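Long-range contact in ATP-dependent DNA ligase (Mycobacterium tuberculosis, PDB 6NHX), which seals breaks in double-stranded DNA at the expense of ATP and works with Ku in non-homologous end joining: residues G197-G202 against G264-K269. The protein carries 1 engineered substitution. Numbering follows the deposited sequence.
Sequences GGWRAG and GITYVK
W199 and T266 pair across two antiparallel strands and point to the same face of the sheet. Two backbone bonds join them: W199 N to T266 O (2.9 Å) and the straighter T266 N to W199 O (3.0 Å, 173°). T266 can be followed outward. T266 CB sits over the five-membered ring of W199, 3.9 Å from the centroid, in a CH-pi contact. With OG1 anti to the carbonyl carbon (chi1 -58°), CG2 turns to the NE1 side of the indole, 3.7 Å from NE1 of W199. OG1 leans toward the six-membered ring on the same face, 3.8 Å from CZ2 of W199. T266 OG1 donates to a water oxygen 2.6 Å away. That water in turn donates to W199 O and G264 O, so it links T266 OG1 to both backbone carbonyls. V268 CG1 meets the indole at its edge, near CD1. V268 N bonds to G197 O, which also lies in the plane of the Y267 ring, at its edge. G198 forms the non-hydrogen-bonded pair with Y267, and I265 CD1 packs against G198 CA. G197 and G198 both face L212 of strand 208-217, a classic beta bulge. H247 and helix 235-243 also pack on W199. The contact joins strands 190-201 and 266-268 in the curled antiparallel sheet of the C-terminal OB-fold domain, away from the ATP pocket.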
loop_
_atom_site.group_PDB
_atom_site.type_symbol
_atom_site.label_atom_id
_atom_site.label_comp_id
_atom_site.label_asym_id
_atom_site.label_seq_id
_atom_site.Cartn_x
_atom_site.Cartn_y
_atom_site.Cartn_z
ATOM N N GLY A 197 20.183 -6.965 3.685
ATOM C CA GLY A 197 21.623 -7.114 3.736
ATOM C C GLY A 197 22.242 -7.988 2.663
ATOM O O GLY A 197 23.462 -8.024 2.493
ATOM N N GLY A 198 21.395 -8.681 1.910
ATOM C CA GLY A 198 21.886 -9.504 0.821
ATOM C C GLY A 198 20.724 -10.149 0.102
ATOM O O GLY A 198 19.570 -10.058 0.526
ATOM N N TRP A 199 21.048 -10.804 -1.011
ATOM C CA TRP A 199 20.000 -11.452 -1.788
ATOM C C TRP A 199 20.518 -12.733 -2.422
ATOM O O TRP A 199 21.709 -12.873 -2.695
ATOM C CB TRP A 199 19.398 -10.522 -2.858
ATOM C CG TRP A 199 20.361 -10.070 -3.911
ATOM C CD1 TRP A 199 21.157 -8.960 -3.873
ATOM C CD2 TRP A 199 20.609 -10.696 -5.178
ATOM N NE1 TRP A 199 21.893 -8.860 -5.032
ATOM C CE2 TRP A 199 21.581 -9.917 -5.847
ATOM C CE3 TRP A 199 20.112 -11.844 -5.807
ATOM C CZ2 TRP A 199 22.059 -10.248 -7.115
ATOM C CZ3 TRP A 199 20.592 -12.173 -7.068
ATOM C CH2 TRP A 199 21.555 -11.376 -7.707
ATOM N N ARG A 200 19.590 -13.651 -2.682
ATOM C CA ARG A 200 19.883 -14.907 -3.354
ATOM C C ARG A 200 18.977 -15.045 -4.574
ATOM O O ARG A 200 17.832 -14.571 -4.586
ATOM C CB ARG A 200 19.683 -16.081 -2.382
ATOM C CG ARG A 200 20.064 -17.452 -2.899
ATOM C CD ARG A 200 19.353 -18.494 -2.056
ATOM N NE ARG A 200 19.656 -19.867 -2.470
ATOM C CZ ARG A 200 20.173 -20.801 -1.674
ATOM N NH1 ARG A 200 20.447 -20.522 -0.413
ATOM N NH2 ARG A 200 20.411 -22.021 -2.139
ATOM N N ALA A 201 19.514 -15.689 -5.605
ATOM C CA ALA A 201 18.780 -15.903 -6.840
ATOM C C ALA A 201 17.680 -16.944 -6.639
ATOM O O ALA A 201 17.624 -17.648 -5.626
ATOM C CB ALA A 201 19.730 -16.342 -7.954
ATOM N N GLY A 202 16.797 -17.037 -7.630
ATOM C CA GLY A 202 15.680 -17.966 -7.590
ATOM C C GLY A 202 16.062 -19.433 -7.525
ATOM O O GLY A 202 16.943 -19.891 -8.250
ATOM N N GLY A 264 25.246 -18.773 -2.043
ATOM C CA GLY A 264 24.824 -18.035 -3.219
ATOM C C GLY A 264 24.481 -16.585 -2.980
ATOM O O GLY A 264 23.815 -15.972 -3.819
ATOM N N ILE A 265 24.924 -16.005 -1.871
ATOM C CA ILE A 265 24.490 -14.664 -1.503
ATOM C C ILE A 265 25.336 -13.608 -2.204
ATOM O O ILE A 265 26.541 -13.774 -2.417
ATOM C CB ILE A 265 24.497 -14.491 0.028
ATOM C CG1 ILE A 265 23.584 -13.341 0.438
ATOM C CG2 ILE A 265 25.917 -14.252 0.546
ATOM C CD1 ILE A 265 23.548 -13.133 1.938
ATOM N N THR A 266 24.679 -12.519 -2.590
ATOM C CA THR A 266 25.336 -11.263 -2.919
ATOM C C THR A 266 25.002 -10.293 -1.793
ATOM O O THR A 266 23.821 -10.014 -1.549
ATOM C CB THR A 266 24.814 -10.720 -4.249
ATOM O OG1 THR A 266 25.033 -11.698 -5.273
ATOM C CG2 THR A 266 25.547 -9.430 -4.623
ATOM N N TYR A 267 26.033 -9.800 -1.107
ATOM C CA TYR A 267 25.805 -8.836 -0.033
ATOM C C TYR A 267 25.561 -7.448 -0.607
ATOM O O TYR A 267 26.042 -7.112 -1.696
ATOM C CB TYR A 267 27.004 -8.790 0.919
ATOM C CG TYR A 267 27.141 -10.031 1.774
ATOM C CD1 TYR A 267 26.183 -10.329 2.738
ATOM C CD2 TYR A 267 28.187 -10.908 1.587
ATOM C CE1 TYR A 267 26.275 -11.461 3.503
ATOM C CE2 TYR A 267 28.291 -12.047 2.358
ATOM C CZ TYR A 267 27.319 -12.315 3.306
ATOM O OH TYR A 267 27.413 -13.452 4.085
ATOM N N VAL A 268 24.793 -6.644 0.128
ATOM C CA VAL A 268 24.550 -5.257 -0.245
ATOM C C VAL A 268 24.836 -4.336 0.930
ATOM O O VAL A 268 24.753 -4.730 2.104
ATOM C CB VAL A 268 23.130 -5.021 -0.798
ATOM C CG1 VAL A 268 22.989 -5.715 -2.156
ATOM C CG2 VAL A 268 22.075 -5.503 0.184
ATOM N N LYS A 269 25.201 -3.101 0.605
ATOM C CA LYS A 269 25.236 -2.061 1.615
ATOM C C LYS A 269 23.842 -1.938 2.233
ATOM O O LYS A 269 22.837 -2.033 1.518
ATOM C CB LYS A 269 25.666 -0.736 0.984
ATOM C CG LYS A 269 27.123 -0.730 0.508
HETATM O O HOH W 1 23.239 -13.588 -5.278
HETATM O O HOH W 2 21.875 -16.875 -5.606
#